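Local structure of glucoamylase (1LF6) at residues A35-V40 / A649-W654; I323-G328 / P645-S650; Y581-K586 / Q637-T642. The protein hydrolyses alpha-1,4-glucans from their non-reducing ends, releasing glucose, and probably cleaves isomaltose more actively than eukaryotic glucoamylases. All coordinates share one frame; numbering follows the deposited sequence.

How the interactions relate
The three contacts run from the domain junction toward the substrate-binding side of the catalytic domain. Interaction 1 joins the N-terminal domain to the catalytic domain; interaction 2 shares A649 and S650 with it, the two centres lying 9 Å apart, and A35 CB packs 3.3 Å from P324 CA. Interaction 2 carries W325, which probably binds substrate, and meets interaction 3 (centres 11 Å apart) where W325 NE1 probably hydrogen-bonds to E583 OE1 at 2.5 Å. A second link runs from Q637 N to S648 OG, 3.0 Å. The side chains of A649 and P324 each lie about 11 Å, and that of Y581 about 8 Å, from the side chain of E438, the likely proton donor.

Interaction 1 (A35-V40 / A649-W654); sequences AQKQGV and ASPLNW
S650 reaches across to the backbone of A35 with a single hydroxyl, and the contact is built round that bond. Its OG donates to A35 O at 2.7 Å, approaching in the carbonyl plane on a lone pair, with a C=O...donor angle of 133°. The hydroxyl can do this because it stands between the backbone N and the carbonyl carbon of its own residue (chi1 84°), which turns it toward the 35-40 chain. There S650 OG also lies 3.0 Å from K37 N. S650 O lies 3.0 Å from A35 O, two acceptors side by side without a bond, while K37 CG packs against S650 O at 3.3 Å. K37 then bends at chi2 and carries its amine away to a salt bridge with E61.

On one side of the serine, A35 CB rests 4.3 Å from A649 CA. On the other comes P651, joined to S650 by a cis peptide bond: its CD, with CG a little farther, lies against V40 CG1 at 3.7 Å, the two side chains running in opposite senses. Both residues also touch I304 of helix 296-306, which adds a third apolar surface.

The contact is one point where the two domains meet. Strand 39-42 is an outermost strand of a sheet in the N-terminal beta-sandwich domain, and the segment 649-654 leads into helix 653-668 of the (alpha/alpha) barrel. The backbone NH of S650 is in turn engaged by S322 OG. The chemistry is therefore that of a buried junction in which the serine hydroxyl is satisfied by A35 O, while V40 and P651 pack beside it and A35 rests more loosely against A649.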
ATOM      1  N   ALA A  35      -8.401  -5.996  -1.944  1.00 19.71           N
ATOM      2  CA  ALA A  35      -7.159  -5.241  -1.818  1.00 19.44           C
ATOM      3  C   ALA A  35      -6.559  -4.821  -3.162  1.00 19.20           C
ATOM      4  O   ALA A  35      -5.609  -4.036  -3.201  1.00 20.15           O
ATOM      5  CB  ALA A  35      -6.139  -6.045  -1.014  1.00 17.46           C
ATOM      6  N   GLN A  36      -7.095  -5.354  -4.257  1.00 19.00           N
ATOM      7  CA  GLN A  36      -6.626  -4.987  -5.595  1.00 19.45           C
ATOM      8  C   GLN A  36      -7.295  -3.648  -5.903  1.00 19.67           C
ATOM      9  O   GLN A  36      -8.518  -3.566  -6.051  1.00 20.18           O
ATOM     10  CB  GLN A  36      -7.031  -6.061  -6.619  1.00 18.30           C
ATOM     11  CG  GLN A  36      -7.094  -5.592  -8.069  1.00 20.82           C
ATOM     12  CD  GLN A  36      -5.750  -5.135  -8.644  1.00 20.00           C
ATOM     13  OE1 GLN A  36      -5.699  -4.644  -9.771  1.00 19.20           O
ATOM     14  NE2 GLN A  36      -4.665  -5.295  -7.878  1.00 16.50           N
ATOM     15  N   LYS A  37      -6.487  -2.597  -5.986  1.00 17.50           N
ATOM     16  CA  LYS A  37      -7.022  -1.268  -6.221  1.00 18.69           C
ATOM     17  C   LYS A  37      -6.814  -0.716  -7.619  1.00 19.23           C
ATOM     18  O   LYS A  37      -5.746  -0.868  -8.211  1.00 19.30           O
ATOM     19  CB  LYS A  37      -6.432  -0.286  -5.198  1.00 16.67           C
ATOM     20  CG  LYS A  37      -6.613  -0.708  -3.749  1.00 16.12           C
ATOM     21  CD  LYS A  37      -8.079  -0.905  -3.400  1.00 14.36           C
ATOM     22  CE  LYS A  37      -8.248  -1.228  -1.926  1.00 13.90           C
ATOM     23  NZ  LYS A  37      -9.670  -1.529  -1.573  1.00 15.76           N
ATOM     24  N   GLN A  38      -7.851  -0.062  -8.131  1.00 20.15           N
ATOM     25  CA  GLN A  38      -7.812   0.565  -9.451  1.00 20.82           C
ATOM     26  C   GLN A  38      -7.148   1.920  -9.303  1.00 18.86           C
ATOM     27  O   GLN A  38      -6.644   2.487 -10.272  1.00 20.89           O
ATOM     28  CB  GLN A  38      -9.231   0.765  -9.989  1.00 22.02           C
ATOM     29  CG  GLN A  38      -9.902  -0.494 -10.490  1.00 22.80           C
ATOM     30  CD  GLN A  38     -11.346  -0.246 -10.859  1.00 22.70           C
ATOM     31  OE1 GLN A  38     -12.163   0.081 -10.001  1.00 24.14           O
ATOM     32  NE2 GLN A  38     -11.668  -0.390 -12.138  1.00 22.40           N
ATOM     33  N   GLY A  39      -7.156   2.435  -8.078  1.00 17.79           N
ATOM     34  CA  GLY A  39      -6.543   3.725  -7.824  1.00 16.48           C
ATOM     35  C   GLY A  39      -6.567   4.118  -6.364  1.00 16.37           C
ATOM     36  O   GLY A  39      -7.322   3.556  -5.568  1.00 16.39           O
ATOM     37  N   VAL A  40      -5.719   5.077  -6.017  1.00 14.71           N
ATOM     38  CA  VAL A  40      -5.637   5.592  -4.661  1.00 16.55           C
ATOM     39  C   VAL A  40      -5.361   7.082  -4.785  1.00 16.92           C
ATOM     40  O   VAL A  40      -4.732   7.517  -5.748  1.00 17.40           O
ATOM     41  CB  VAL A  40      -4.504   4.917  -3.846  1.00 18.28           C
ATOM     42  CG1 VAL A  40      -4.737   3.415  -3.783  1.00 17.06           C
ATOM     43  CG2 VAL A  40      -3.143   5.228  -4.469  1.00 19.42           C
ATOM     44  N   ALA A 649      -1.828  -7.411  -1.249  1.00 16.56           N
ATOM     45  CA  ALA A 649      -1.807  -5.972  -1.067  1.00 19.02           C
ATOM     46  C   ALA A 649      -1.456  -5.239  -2.365  1.00 20.77           C
ATOM     47  O   ALA A 649      -0.671  -5.724  -3.183  1.00 19.97           O
ATOM     48  CB  ALA A 649      -0.798  -5.604   0.027  1.00 19.39           C
ATOM     49  N   SER A 650      -2.072  -4.078  -2.545  1.00 22.70           N
ATOM     50  CA  SER A 650      -1.815  -3.215  -3.695  1.00 28.83           C
ATOM     51  C   SER A 650      -2.479  -1.871  -3.404  1.00 30.44           C
ATOM     52  O   SER A 650      -3.591  -1.810  -2.888  1.00 36.80           O
ATOM     53  CB  SER A 650      -2.390  -3.804  -4.978  1.00 25.69           C
ATOM     54  OG  SER A 650      -3.759  -3.479  -5.097  1.00 33.48           O
ATOM     55  N   PRO A 651      -1.779  -0.770  -3.696  1.00 15.31           N
ATOM     56  CA  PRO A 651      -0.414  -0.762  -4.241  1.00 15.31           C
ATOM     57  C   PRO A 651       0.636  -1.128  -3.192  1.00 15.31           C
ATOM     58  O   PRO A 651       0.525  -0.709  -2.038  1.00 23.12           O
ATOM     59  CB  PRO A 651      -0.251   0.682  -4.736  1.00 15.31           C
ATOM     60  CG  PRO A 651      -1.147   1.467  -3.816  1.00 15.31           C
ATOM     61  CD  PRO A 651      -2.372   0.577  -3.718  1.00 15.31           C
ATOM     62  N   LEU A 652       1.639  -1.919  -3.577  1.00 20.10           N
ATOM     63  CA  LEU A 652       2.715  -2.259  -2.642  1.00 18.61           C
ATOM     64  C   LEU A 652       3.731  -1.146  -2.856  1.00 17.01           C
ATOM     65  O   LEU A 652       4.444  -1.122  -3.861  1.00 18.58           O
ATOM     66  CB  LEU A 652       3.350  -3.623  -2.959  1.00 18.24           C
ATOM     67  CG  LEU A 652       4.428  -4.078  -1.965  1.00 20.61           C
ATOM     68  CD1 LEU A 652       3.797  -4.306  -0.595  1.00 21.50           C
ATOM     69  CD2 LEU A 652       5.093  -5.355  -2.436  1.00 21.50           C
ATOM     70  N   ASN A 653       3.775  -0.213  -1.913  1.00 16.23           N
ATOM     71  CA  ASN A 653       4.659   0.940  -2.016  1.00 15.33           C
ATOM     72  C   ASN A 653       6.122   0.618  -2.281  1.00 15.29           C
ATOM     73  O   ASN A 653       6.780   1.310  -3.058  1.00 15.96           O
ATOM     74  CB  ASN A 653       4.503   1.815  -0.770  1.00 16.39           C
ATOM     75  CG  ASN A 653       3.111   2.430  -0.672  1.00 18.47           C
ATOM     76  OD1 ASN A 653       2.429   2.602  -1.688  1.00 18.63           O
ATOM     77  ND2 ASN A 653       2.691   2.773   0.537  1.00 17.09           N
ATOM     78  N   TRP A 654       6.627  -0.433  -1.651  1.00 14.20           N
ATOM     79  CA  TRP A 654       8.007  -0.849  -1.849  1.00 14.39           C
ATOM     80  C   TRP A 654       8.240  -1.246  -3.316  1.00 15.61           C
ATOM     81  O   TRP A 654       9.299  -0.947  -3.894  1.00 16.32           O
ATOM     82  CB  TRP A 654       8.309  -2.013  -0.898  1.00 13.36           C
ATOM     83  CG  TRP A 654       9.703  -2.556  -0.937  1.00 12.77           C
ATOM     84  CD1 TRP A 654      10.758  -2.098  -1.679  1.00 12.54           C
ATOM     85  CD2 TRP A 654      10.179  -3.701  -0.227  1.00 12.75           C
ATOM     86  NE1 TRP A 654      11.863  -2.895  -1.475  1.00 13.25           N
ATOM     87  CE2 TRP A 654      11.533  -3.886  -0.588  1.00 12.88           C
ATOM     88  CE3 TRP A 654       9.592  -4.593   0.682  1.00 11.27           C
ATOM     89  CZ2 TRP A 654      12.307  -4.930  -0.072  1.00 14.02           C
ATOM     90  CZ3 TRP A 654      10.358  -5.628   1.192  1.00 11.21           C
ATOM     91  CH2 TRP A 654      11.703  -5.788   0.815  1.00 12.38           C
TER

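Interaction 2 (I323-G328 / P645-S650); sequences IPWGDG and PTDSAS
W325 folds back over the same carbonyl that its backbone binds. W325 N donates to D647 O at 3.1 Å with an N-H...O angle of 154°, the donor lying nearly along the C=O axis. Because CG stands beside the backbone N (chi1 -56°), the indole swings over the D647 peptide, and D647 O comes to lie over one face of the ring, offset toward its rim. Nearby, W325 CD1 rests 3.5 Å from D647 CB. The carboxylate of D647 passes the indole with the two planes 40° apart, and its OD2 comes within 3.1 Å of W325 CA. S648 CA approaches obliquely in an off-centre CH-pi contact, 4.3 Å from the centroid of the six-membered ring of W325. P324 completes this first shell, its CB 3.7 Å from A649 N.

The next shell holds both partners in place. P324 and W325 are the central residues of a type II beta turn from I323 to G326, and at G326 a side chain would run into I323 O. On the facing loop, T646 OG1 closes an ST turn by accepting from S648 N at 3.1 Å, and S648 OG donates to T646 OG1 at 2.9 Å. D647 OD1 is hydrogen-bonded to S34. E583 OE1 probably accepts from W325 NE1, and E583 OE2 accepts from D647 N, while the ring of Y590 meets the indole.

W325 probably binds substrate, as in a close relative. Here the backbone bond anchors the residue, while packing over the D647 peptide and the bond at NE1 probably limit how far the ring can turn.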
ATOM      1  N   ILE A 323      -6.132  -3.511   2.353  1.00 28.72           N
ATOM      2  CA  ILE A 323      -6.297  -4.545   3.362  1.00 31.84           C
ATOM      3  C   ILE A 323      -6.326  -5.875   2.616  1.00 33.33           C
ATOM      4  O   ILE A 323      -7.395  -6.382   2.279  1.00 33.95           O
ATOM      5  CB  ILE A 323      -7.614  -4.347   4.128  1.00 31.96           C
ATOM      6  CG1 ILE A 323      -7.609  -2.969   4.791  1.00 31.82           C
ATOM      7  CG2 ILE A 323      -7.798  -5.457   5.153  1.00 34.00           C
ATOM      8  CD1 ILE A 323      -8.925  -2.573   5.400  1.00 32.35           C
ATOM      9  N   PRO A 324      -5.144  -6.455   2.350  1.00 35.51           N
ATOM     10  CA  PRO A 324      -5.024  -7.729   1.632  1.00 38.04           C
ATOM     11  C   PRO A 324      -6.075  -8.776   1.969  1.00 40.54           C
ATOM     12  O   PRO A 324      -6.386  -9.018   3.136  1.00 38.70           O
ATOM     13  CB  PRO A 324      -3.598  -8.188   1.958  1.00 36.66           C
ATOM     14  CG  PRO A 324      -3.268  -7.459   3.224  1.00 37.81           C
ATOM     15  CD  PRO A 324      -3.864  -6.102   2.978  1.00 35.40           C
ATOM     16  N   TRP A 325      -6.623  -9.385   0.921  1.00 44.10           N
ATOM     17  CA  TRP A 325      -7.642 -10.413   1.071  1.00 47.03           C
ATOM     18  C   TRP A 325      -8.746  -9.923   2.002  1.00 49.32           C
ATOM     19  O   TRP A 325      -9.337 -10.704   2.753  1.00 50.54           O
ATOM     20  CB  TRP A 325      -6.996 -11.692   1.612  1.00 47.05           C
ATOM     21  CG  TRP A 325      -5.869 -12.168   0.740  1.00 47.67           C
ATOM     22  CD1 TRP A 325      -5.971 -12.686  -0.521  1.00 47.90           C
ATOM     23  CD2 TRP A 325      -4.465 -12.115   1.038  1.00 46.93           C
ATOM     24  NE1 TRP A 325      -4.722 -12.954  -1.026  1.00 46.13           N
ATOM     25  CE2 TRP A 325      -3.778 -12.614  -0.093  1.00 46.81           C
ATOM     26  CE3 TRP A 325      -3.721 -11.692   2.150  1.00 47.18           C
ATOM     27  CZ2 TRP A 325      -2.381 -12.703  -0.146  1.00 46.66           C
ATOM     28  CZ3 TRP A 325      -2.329 -11.780   2.097  1.00 46.55           C
ATOM     29  CH2 TRP A 325      -1.676 -12.283   0.956  1.00 46.54           C
ATOM     30  N   GLY A 326      -9.014  -8.620   1.934  1.00 51.04           N
ATOM     31  CA  GLY A 326     -10.040  -8.011   2.764  1.00 52.40           C
ATOM     32  C   GLY A 326     -11.383  -8.699   2.642  1.00 53.81           C
ATOM     33  O   GLY A 326     -12.157  -8.738   3.601  1.00 53.84           O
ATOM     34  N   ASP A 327     -11.661  -9.241   1.460  1.00 55.18           N
ATOM     35  CA  ASP A 327     -12.916  -9.941   1.207  1.00 56.54           C
ATOM     36  C   ASP A 327     -13.106 -11.053   2.236  1.00 56.60           C
ATOM     37  O   ASP A 327     -14.230 -11.347   2.649  1.00 57.20           O
ATOM     38  CB  ASP A 327     -12.903 -10.543  -0.201  1.00 57.60           C
ATOM     39  CG  ASP A 327     -14.178 -11.297  -0.525  1.00 58.40           C
ATOM     40  OD1 ASP A 327     -14.174 -12.075  -1.503  1.00 59.23           O
ATOM     41  OD2 ASP A 327     -15.186 -11.111   0.192  1.00 58.89           O
ATOM     42  N   GLY A 328     -11.998 -11.665   2.645  1.00 55.89           N
ATOM     43  CA  GLY A 328     -12.057 -12.737   3.622  1.00 55.31           C
ATOM     44  C   GLY A 328     -11.700 -12.294   5.030  1.00 55.07           C
ATOM     45  O   GLY A 328     -11.697 -13.107   5.956  1.00 54.70           O
ATOM     46  N   PRO A 645      -2.575  -9.687 -11.141  1.00 17.39           N
ATOM     47  CA  PRO A 645      -2.549  -9.523  -9.680  1.00 17.23           C
ATOM     48  C   PRO A 645      -3.384 -10.548  -8.916  1.00 17.44           C
ATOM     49  O   PRO A 645      -4.438 -10.982  -9.388  1.00 15.31           O
ATOM     50  CB  PRO A 645      -3.099  -8.105  -9.467  1.00 15.89           C
ATOM     51  CG  PRO A 645      -2.896  -7.420 -10.800  1.00 19.32           C
ATOM     52  CD  PRO A 645      -3.196  -8.517 -11.786  1.00 17.91           C
ATOM     53  N   THR A 646      -2.904 -10.944  -7.742  1.00 17.36           N
ATOM     54  CA  THR A 646      -3.663 -11.862  -6.898  1.00 18.16           C
ATOM     55  C   THR A 646      -4.432 -10.895  -6.005  1.00 18.81           C
ATOM     56  O   THR A 646      -4.503  -9.708  -6.324  1.00 17.77           O
ATOM     57  CB  THR A 646      -2.743 -12.753  -6.032  1.00 17.94           C
ATOM     58  OG1 THR A 646      -2.018 -11.942  -5.097  1.00 18.49           O
ATOM     59  CG2 THR A 646      -1.761 -13.517  -6.915  1.00 13.00           C
ATOM     60  N   ASP A 647      -5.012 -11.365  -4.907  1.00 19.64           N
ATOM     61  CA  ASP A 647      -5.727 -10.437  -4.046  1.00 21.69           C
ATOM     62  C   ASP A 647      -4.807  -9.909  -2.947  1.00 19.32           C
ATOM     63  O   ASP A 647      -5.260  -9.464  -1.892  1.00 17.97           O
ATOM     64  CB  ASP A 647      -6.958 -11.087  -3.415  1.00 26.93           C
ATOM     65  CG  ASP A 647      -8.031 -10.062  -3.082  1.00 33.83           C
ATOM     66  OD1 ASP A 647      -8.727  -9.615  -4.025  1.00 36.66           O
ATOM     67  OD2 ASP A 647      -8.160  -9.675  -1.894  1.00 36.09           O
ATOM     68  N   SER A 648      -3.509  -9.967  -3.211  1.00 16.58           N
ATOM     69  CA  SER A 648      -2.511  -9.497  -2.267  1.00 16.37           C
ATOM     70  C   SER A 648      -2.584  -7.977  -2.179  1.00 16.93           C
ATOM     71  O   SER A 648      -3.314  -7.331  -2.939  1.00 15.20           O
ATOM     72  CB  SER A 648      -1.120  -9.926  -2.731  1.00 14.17           C
ATOM     73  OG  SER A 648      -0.871  -9.440  -4.040  1.00 17.42           O
ATOM     74  N   ALA A 649      -1.828  -7.411  -1.249  1.00 16.56           N
ATOM     75  CA  ALA A 649      -1.807  -5.972  -1.067  1.00 19.02           C
ATOM     76  C   ALA A 649      -1.456  -5.239  -2.365  1.00 20.77           C
ATOM     77  O   ALA A 649      -0.671  -5.724  -3.183  1.00 19.97           O
ATOM     78  CB  ALA A 649      -0.798  -5.604   0.027  1.00 19.39           C
ATOM     79  N   SER A 650      -2.072  -4.078  -2.545  1.00 22.70           N
ATOM     80  CA  SER A 650      -1.815  -3.215  -3.695  1.00 28.83           C
ATOM     81  C   SER A 650      -2.479  -1.871  -3.404  1.00 30.44           C
ATOM     82  O   SER A 650      -3.591  -1.810  -2.888  1.00 36.80           O
ATOM     83  CB  SER A 650      -2.390  -3.804  -4.978  1.00 25.69           C
ATOM     84  OG  SER A 650      -3.759  -3.479  -5.097  1.00 33.48           O
TER

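Interaction 3 (Y581-K586 / Q637-T642); sequences YGEPSK and QVWEDT
Two loops of the family 15 catalytic domain, 581-586 and 637-642, meet behind the probable substrate-binding residue W325, with K586 laid across W639 at the more exposed end. The lysine chain, bent at chi2 (77°), runs over one indole face: K586 CD lies 3.5 Å from the centroid of the six-membered ring of W639, a CH-pi contact almost on the normal, and NZ lies 3.5 Å from the centroid of the five-membered ring in a cation-pi contact. From over the ring, K586 NZ also reaches D641 OD1 in a salt bridge at 2.9 Å, although the hydrogen-bond geometry is weak, and a water joins NZ to T642 OG1.

S585 O lies at the indole edge, in the ring plane, 3.3 Å from W639 CH2. E583 OE2 approaches W639 CZ2 obliquely, at 3.0 Å, its carboxylate nearly perpendicular to the ring, and E583 CB packs 3.7 Å from W639 CH2. Replacing W639 by an alanine would remove the indole and would probably leave the K586 amine without its aromatic seat and open a gap beside E583.

At the inner end, Q637 NE2 donates to Y581 O at 3.1 Å, tilted 23° from the carbonyl plane. Q637 OE1 accepts from R597 N and weakly from a water that also donates to E583 OE1. The electron-rich indole face thus takes the cation, whereas E583 is probably steadied by the water shared with Q637 OE1 and by the packing of W639 CH2 on its CB.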
ATOM      1  N   TYR A 581       2.808 -17.838   1.896  1.00 17.18           N
ATOM      2  CA  TYR A 581       2.103 -16.569   2.038  1.00 19.07           C
ATOM      3  C   TYR A 581       1.373 -16.122   0.762  1.00 19.68           C
ATOM      4  O   TYR A 581       1.851 -15.252   0.034  1.00 17.62           O
ATOM      5  CB  TYR A 581       3.086 -15.479   2.488  1.00 19.68           C
ATOM      6  CG  TYR A 581       2.432 -14.161   2.857  1.00 19.87           C
ATOM      7  CD1 TYR A 581       2.717 -12.997   2.145  1.00 21.36           C
ATOM      8  CD2 TYR A 581       1.540 -14.076   3.926  1.00 18.94           C
ATOM      9  CE1 TYR A 581       2.129 -11.778   2.489  1.00 21.09           C
ATOM     10  CE2 TYR A 581       0.947 -12.863   4.280  1.00 20.21           C
ATOM     11  CZ  TYR A 581       1.248 -11.718   3.552  1.00 21.38           C
ATOM     12  OH  TYR A 581       0.662 -10.518   3.895  1.00 20.63           O
ATOM     13  N   GLY A 582       0.209 -16.717   0.505  1.00 21.44           N
ATOM     14  CA  GLY A 582      -0.564 -16.357  -0.677  1.00 23.66           C
ATOM     15  C   GLY A 582      -1.776 -17.249  -0.899  1.00 25.74           C
ATOM     16  O   GLY A 582      -1.979 -18.208  -0.160  1.00 24.11           O
ATOM     17  N   GLU A 583      -2.580 -16.946  -1.919  1.00 29.50           N
ATOM     18  CA  GLU A 583      -3.776 -17.744  -2.207  1.00 34.18           C
ATOM     19  C   GLU A 583      -3.450 -19.212  -2.436  1.00 37.05           C
ATOM     20  O   GLU A 583      -2.581 -19.545  -3.249  1.00 35.52           O
ATOM     21  CB  GLU A 583      -4.519 -17.191  -3.426  1.00 35.14           C
ATOM     22  CG  GLU A 583      -5.317 -15.939  -3.129  1.00 37.71           C
ATOM     23  CD  GLU A 583      -4.785 -14.726  -3.850  1.00 40.53           C
ATOM     24  OE1 GLU A 583      -4.042 -13.932  -3.238  1.00 42.30           O
ATOM     25  OE2 GLU A 583      -5.116 -14.549  -5.036  1.00 39.16           O
ATOM     26  N   PRO A 584      -4.157 -20.112  -1.728  1.00 39.55           N
ATOM     27  CA  PRO A 584      -3.939 -21.556  -1.850  1.00 42.43           C
ATOM     28  C   PRO A 584      -4.296 -22.068  -3.238  1.00 44.32           C
ATOM     29  O   PRO A 584      -3.630 -22.946  -3.784  1.00 45.58           O
ATOM     30  CB  PRO A 584      -4.841 -22.132  -0.760  1.00 42.86           C
ATOM     31  CG  PRO A 584      -5.990 -21.177  -0.758  1.00 42.23           C
ATOM     32  CD  PRO A 584      -5.302 -19.827  -0.844  1.00 40.89           C
ATOM     33  N   SER A 585      -5.352 -21.504  -3.806  1.00 45.42           N
ATOM     34  CA  SER A 585      -5.794 -21.892  -5.132  1.00 47.09           C
ATOM     35  C   SER A 585      -6.297 -20.645  -5.822  1.00 48.92           C
ATOM     36  O   SER A 585      -6.319 -19.562  -5.231  1.00 47.65           O
ATOM     37  CB  SER A 585      -6.925 -22.923  -5.058  1.00 46.91           C
ATOM     38  OG  SER A 585      -8.106 -22.345  -4.531  1.00 45.19           O
ATOM     39  N   LYS A 586      -6.715 -20.809  -7.072  1.00 49.93           N
ATOM     40  CA  LYS A 586      -7.218 -19.696  -7.865  1.00 50.96           C
ATOM     41  C   LYS A 586      -8.576 -19.211  -7.351  1.00 51.79           C
ATOM     42  O   LYS A 586      -8.950 -18.058  -7.567  1.00 52.28           O
ATOM     43  CB  LYS A 586      -7.343 -20.128  -9.330  1.00 48.53           C
ATOM     44  CG  LYS A 586      -7.392 -18.984 -10.324  1.00 47.36           C
ATOM     45  CD  LYS A 586      -6.012 -18.394 -10.566  1.00 45.07           C
ATOM     46  CE  LYS A 586      -6.057 -17.355 -11.675  1.00 45.40           C
ATOM     47  NZ  LYS A 586      -4.705 -17.035 -12.206  1.00 40.49           N
ATOM     48  N   GLN A 637       1.863  -9.300  -5.151  1.00 14.05           N
ATOM     49  CA  GLN A 637       1.990 -10.582  -5.839  1.00 14.37           C
ATOM     50  C   GLN A 637       1.127 -10.723  -7.090  1.00 14.11           C
ATOM     51  O   GLN A 637       0.064 -10.112  -7.187  1.00 13.56           O
ATOM     52  CB  GLN A 637       1.613 -11.715  -4.877  1.00 12.23           C
ATOM     53  CG  GLN A 637       2.419 -11.758  -3.594  1.00 11.30           C
ATOM     54  CD  GLN A 637       1.968 -12.870  -2.671  1.00 11.72           C
ATOM     55  OE1 GLN A 637       1.801 -14.015  -3.095  1.00 12.98           O
ATOM     56  NE2 GLN A 637       1.775 -12.542  -1.402  1.00 12.91           N
ATOM     57  N   VAL A 638       1.592 -11.551  -8.030  1.00 15.29           N
ATOM     58  CA  VAL A 638       0.873 -11.841  -9.271  1.00 14.51           C
ATOM     59  C   VAL A 638       0.870 -13.356  -9.511  1.00 15.64           C
ATOM     60  O   VAL A 638       1.753 -14.071  -9.028  1.00 13.47           O
ATOM     61  CB  VAL A 638       1.525 -11.155 -10.510  1.00 16.34           C
ATOM     62  CG1 VAL A 638       1.497  -9.638 -10.346  1.00 13.25           C
ATOM     63  CG2 VAL A 638       2.947 -11.661 -10.701  1.00 12.93           C
ATOM     64  N   TRP A 639      -0.124 -13.838 -10.259  1.00 15.51           N
ATOM     65  CA  TRP A 639      -0.250 -15.265 -10.566  1.00 16.07           C
ATOM     66  C   TRP A 639       0.803 -15.741 -11.561  1.00 17.28           C
ATOM     67  O   TRP A 639       1.234 -14.982 -12.433  1.00 18.26           O
ATOM     68  CB  TRP A 639      -1.638 -15.565 -11.140  1.00 17.11           C
ATOM     69  CG  TRP A 639      -2.762 -15.331 -10.189  1.00 16.07           C
ATOM     70  CD1 TRP A 639      -3.568 -14.232 -10.121  1.00 18.20           C
ATOM     71  CD2 TRP A 639      -3.235 -16.239  -9.191  1.00 17.36           C
ATOM     72  NE1 TRP A 639      -4.520 -14.403  -9.146  1.00 16.47           N
ATOM     73  CE2 TRP A 639      -4.339 -15.628  -8.560  1.00 16.50           C
ATOM     74  CE3 TRP A 639      -2.833 -17.513  -8.769  1.00 18.46           C
ATOM     75  CZ2 TRP A 639      -5.048 -16.247  -7.528  1.00 19.27           C
ATOM     76  CZ3 TRP A 639      -3.543 -18.127  -7.738  1.00 21.36           C
ATOM     77  CH2 TRP A 639      -4.637 -17.490  -7.132  1.00 18.86           C
ATOM     78  N   GLU A 640       1.203 -17.005 -11.443  1.00 17.66           N
ATOM     79  CA  GLU A 640       2.209 -17.572 -12.339  1.00 17.80           C
ATOM     80  C   GLU A 640       1.708 -17.784 -13.763  1.00 17.72           C
ATOM     81  O   GLU A 640       2.459 -17.599 -14.718  1.00 16.67           O
ATOM     82  CB  GLU A 640       2.707 -18.933 -11.840  1.00 18.24           C
ATOM     83  CG  GLU A 640       3.268 -18.983 -10.444  1.00 15.89           C
ATOM     84  CD  GLU A 640       2.216 -19.301  -9.409  1.00 15.74           C
ATOM     85  OE1 GLU A 640       2.573 -19.935  -8.393  1.00 16.78           O
ATOM     86  OE2 GLU A 640       1.042 -18.916  -9.603  1.00 14.78           O
ATOM     87  N   ASP A 641       0.445 -18.173 -13.907  1.00 19.50           N
ATOM     88  CA  ASP A 641      -0.100 -18.454 -15.233  1.00 21.48           C
ATOM     89  C   ASP A 641      -0.451 -17.241 -16.092  1.00 21.05           C
ATOM     90  O   ASP A 641      -0.250 -17.260 -17.303  1.00 19.60           O
ATOM     91  CB  ASP A 641      -1.327 -19.380 -15.107  1.00 23.36           C
ATOM     92  CG  ASP A 641      -2.483 -18.731 -14.371  1.00 23.79           C
ATOM     93  OD1 ASP A 641      -2.243 -17.789 -13.591  1.00 25.91           O
ATOM     94  OD2 ASP A 641      -3.630 -19.177 -14.565  1.00 22.36           O
ATOM     95  N   THR A 642      -0.962 -16.182 -15.478  1.00 21.74           N
ATOM     96  CA  THR A 642      -1.354 -14.999 -16.244  1.00 22.31           C
ATOM     97  C   THR A 642      -0.540 -13.747 -15.946  1.00 20.20           C
ATOM     98  O   THR A 642      -0.585 -12.781 -16.701  1.00 21.03           O
ATOM     99  CB  THR A 642      -2.815 -14.639 -15.981  1.00 21.04           C
ATOM    100  OG1 THR A 642      -2.947 -14.239 -14.611  1.00 23.34           O
ATOM    101  CG2 THR A 642      -3.724 -15.834 -16.261  1.00 19.95           C
TER
HETATM  102  O   HOH W   1      -1.056 -14.063  -3.313  1.00 17.57           O
HETATM  103  O   HOH W   2      -5.151 -14.493 -13.098  1.00 17.20           O